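Local coordinates for protein TodX (Pseudomonas putida, PDB 3BS0) that transports toluene and probably other aromatic hydrocarbons across the outer membrane of Pseudomonas putida, as a beta-barrel channel of the FadL family, at residues Pro188-Phe193 / Leu254-Gly259. Numbering follows the deposited sequence.
Sequences PSLAGF and LSAISG. With C8E ((hydroxyethyloxy)tri(ethyloxy)octane), chain C.
Leu254 and Leu190 meet tip to tip, CD2 of the strand residue lying 4.0 Å from CD1 of the helix residue. The first carbon of the detergent C8E, C1, rests against the same two methyl ends, and the alkyl chain of the detergent runs along the helix to Ala191, whose CA lies 3.7 Å from C5. Ala256 again faces the helix; its methyl group meets Phe193 CD2 at 3.6 Å and touches Leu190 CD2 more loosely. Its carbonyl O lies near the plane of that ring at the edge, 3.4 Å from CE2. Ile257 points away from the helix, and its side chain touches Thr124 and Phe126. At Ser258 the strand has ended, and CB sits over one face of the Phe193 ring in a CH-pi contact, 3.9 Å from the centroid and 19° off the normal. Phe193 CG is anti to the backbone N (chi1 -176°), which carries the ring across to the strand end, while the backbone O of Phe193 receives a CA-H...O contact from Ser258. Ser258 OG is hydrogen-bonded to Asp260 OD1. Apolar packing thus joins the short helix 186-194 to the end of strand 244-257, a helix-on-strand contact, with detergent at its Leu190-Leu254 end, at one end of the FadL-type beta barrel.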
ATOM      1  N   PRO A 188      27.941  17.185 -14.071  1.00 30.10           N
ATOM      2  CA  PRO A 188      29.060  18.116 -14.214  1.00 27.91           C
ATOM      3  C   PRO A 188      28.748  19.590 -14.050  1.00 29.50           C
ATOM      4  O   PRO A 188      29.653  20.382 -13.881  1.00 33.95           O
ATOM      5  CB  PRO A 188      29.598  17.805 -15.605  1.00 27.22           C
ATOM      6  CG  PRO A 188      28.399  17.356 -16.333  1.00 28.01           C
ATOM      7  CD  PRO A 188      27.717  16.468 -15.342  1.00 29.98           C
ATOM      8  N   SER A 189      27.495  19.996 -14.115  1.00 28.49           N
ATOM      9  CA  SER A 189      27.237  21.422 -13.936  1.00 29.97           C
ATOM     10  C   SER A 189      26.910  21.804 -12.492  1.00 31.63           C
ATOM     11  O   SER A 189      27.277  22.888 -12.041  1.00 31.99           O
ATOM     12  CB  SER A 189      26.118  21.887 -14.876  1.00 27.70           C
ATOM     13  OG  SER A 189      25.101  20.916 -14.957  1.00 32.03           O
ATOM     14  N   LEU A 190      26.247  20.916 -11.758  1.00 31.98           N
ATOM     15  CA  LEU A 190      25.899  21.221 -10.375  1.00 35.13           C
ATOM     16  C   LEU A 190      26.918  20.731  -9.330  1.00 33.61           C
ATOM     17  O   LEU A 190      27.029  21.298  -8.241  1.00 31.46           O
ATOM     18  CB  LEU A 190      24.511  20.649 -10.059  1.00 37.36           C
ATOM     19  CG  LEU A 190      23.392  21.258 -10.905  1.00 39.42           C
ATOM     20  CD1 LEU A 190      22.083  20.528 -10.644  1.00 43.25           C
ATOM     21  CD2 LEU A 190      23.254  22.736 -10.581  1.00 41.47           C
ATOM     22  N   ALA A 191      27.657  19.685  -9.677  1.00 31.44           N
ATOM     23  CA  ALA A 191      28.654  19.091  -8.788  1.00 32.81           C
ATOM     24  C   ALA A 191      29.544  20.068  -8.039  1.00 32.15           C
ATOM     25  O   ALA A 191      29.867  19.841  -6.869  1.00 32.80           O
ATOM     26  CB  ALA A 191      29.520  18.115  -9.563  1.00 32.89           C
ATOM     27  N   GLY A 192      29.950  21.144  -8.707  1.00 32.34           N
ATOM     28  CA  GLY A 192      30.802  22.133  -8.071  1.00 29.44           C
ATOM     29  C   GLY A 192      30.034  22.967  -7.066  1.00 30.57           C
ATOM     30  O   GLY A 192      30.586  23.438  -6.069  1.00 32.68           O
ATOM     31  N   PHE A 193      28.748  23.153  -7.323  1.00 29.67           N
ATOM     32  CA  PHE A 193      27.912  23.949  -6.449  1.00 28.43           C
ATOM     33  C   PHE A 193      27.638  23.174  -5.169  1.00 29.16           C
ATOM     34  O   PHE A 193      27.773  23.703  -4.067  1.00 27.79           O
ATOM     35  CB  PHE A 193      26.591  24.287  -7.155  1.00 27.33           C
ATOM     36  CG  PHE A 193      25.695  25.181  -6.355  1.00 29.63           C
ATOM     37  CD1 PHE A 193      26.069  26.497  -6.080  1.00 30.15           C
ATOM     38  CD2 PHE A 193      24.493  24.697  -5.826  1.00 29.28           C
ATOM     39  CE1 PHE A 193      25.255  27.324  -5.280  1.00 27.04           C
ATOM     40  CE2 PHE A 193      23.684  25.510  -5.036  1.00 24.16           C
ATOM     41  CZ  PHE A 193      24.064  26.820  -4.764  1.00 26.63           C
ATOM     42  N   LEU A 254      14.225  19.917  -8.871  1.00 34.80           N
ATOM     43  CA  LEU A 254      15.519  19.427  -8.430  1.00 32.48           C
ATOM     44  C   LEU A 254      16.189  20.675  -7.907  1.00 33.35           C
ATOM     45  O   LEU A 254      16.249  21.686  -8.597  1.00 32.85           O
ATOM     46  CB  LEU A 254      16.328  18.881  -9.587  1.00 32.47           C
ATOM     47  CG  LEU A 254      17.779  18.720  -9.156  1.00 37.62           C
ATOM     48  CD1 LEU A 254      17.906  17.548  -8.185  1.00 36.56           C
ATOM     49  CD2 LEU A 254      18.655  18.514 -10.379  1.00 38.29           C
ATOM     50  N   SER A 255      16.681  20.613  -6.684  1.00 33.22           N
ATOM     51  CA  SER A 255      17.311  21.772  -6.098  1.00 31.08           C
ATOM     52  C   SER A 255      18.633  21.434  -5.416  1.00 29.35           C
ATOM     53  O   SER A 255      18.702  20.617  -4.519  1.00 30.66           O
ATOM     54  CB  SER A 255      16.339  22.429  -5.126  1.00 30.26           C
ATOM     55  OG  SER A 255      16.925  22.516  -3.858  1.00 36.84           O
ATOM     56  N   ALA A 256      19.684  22.077  -5.886  1.00 29.57           N
ATOM     57  CA  ALA A 256      21.025  21.876  -5.397  1.00 27.90           C
ATOM     58  C   ALA A 256      21.271  22.838  -4.262  1.00 26.23           C
ATOM     59  O   ALA A 256      20.775  23.962  -4.284  1.00 26.23           O
ATOM     60  CB  ALA A 256      22.027  22.126  -6.533  1.00 25.99           C
ATOM     61  N   ILE A 257      22.035  22.391  -3.269  1.00 25.14           N
ATOM     62  CA  ILE A 257      22.361  23.240  -2.137  1.00 26.38           C
ATOM     63  C   ILE A 257      23.871  23.248  -1.869  1.00 26.63           C
ATOM     64  O   ILE A 257      24.520  22.196  -1.783  1.00 28.16           O
ATOM     65  CB  ILE A 257      21.585  22.777  -0.911  1.00 26.00           C
ATOM     66  CG1 ILE A 257      20.087  22.730  -1.262  1.00 23.18           C
ATOM     67  CG2 ILE A 257      21.845  23.733   0.266  1.00 23.53           C
ATOM     68  CD1 ILE A 257      19.409  21.418  -0.898  1.00 20.07           C
ATOM     69  N   SER A 258      24.437  24.443  -1.761  1.00 27.45           N
ATOM     70  CA  SER A 258      25.876  24.583  -1.530  1.00 29.95           C
ATOM     71  C   SER A 258      26.267  24.378  -0.079  1.00 32.20           C
ATOM     72  O   SER A 258      25.418  24.161   0.789  1.00 32.18           O
ATOM     73  CB  SER A 258      26.355  25.964  -1.967  1.00 27.32           C
ATOM     74  OG  SER A 258      25.771  26.966  -1.160  1.00 29.13           O
ATOM     75  N   GLY A 259      27.568  24.469   0.174  1.00 34.10           N
ATOM     76  CA  GLY A 259      28.090  24.294   1.517  1.00 34.31           C
ATOM     77  C   GLY A 259      27.707  25.423   2.449  1.00 34.51           C
ATOM     78  O   GLY A 259      27.957  25.367   3.655  1.00 34.08           O
TER
HETATM   79  C1  C8E C 501      21.992  16.981  -8.532  1.00 71.32           C
HETATM   80  C2  C8E C 501      23.419  16.947  -8.808  1.00 72.41           C
HETATM   81  C3  C8E C 501      24.217  16.316  -7.761  1.00 73.20           C
HETATM   82  C4  C8E C 501      25.573  16.190  -8.253  1.00 73.64           C
HETATM   83  C5  C8E C 501      26.496  16.607  -7.177  1.00 75.42           C
HETATM   84  C6  C8E C 501      27.667  15.750  -7.122  1.00 75.89           C
HETATM   85  C7  C8E C 501      28.306  16.352  -5.969  1.00 78.60           C
HETATM   86  C8  C8E C 501      29.353  15.465  -5.442  1.00 79.52           C
HETATM   87  O9  C8E C 501      30.559  15.882  -4.831  1.00 82.31           O
HETATM   88  C10 C8E C 501      31.462  16.681  -5.586  1.00 84.77           C
HETATM   89  C11 C8E C 501      32.634  16.960  -4.684  1.00 87.46           C
HETATM   90  O12 C8E C 501      33.746  17.548  -5.412  1.00 90.26           O
HETATM   91  C13 C8E C 501      33.807  19.021  -5.412  1.00 91.91           C
HETATM   92  C14 C8E C 501      34.665  19.921  -4.450  1.00 93.55           C
HETATM   93  O15 C8E C 501      34.288  21.021  -3.554  1.00 96.13           O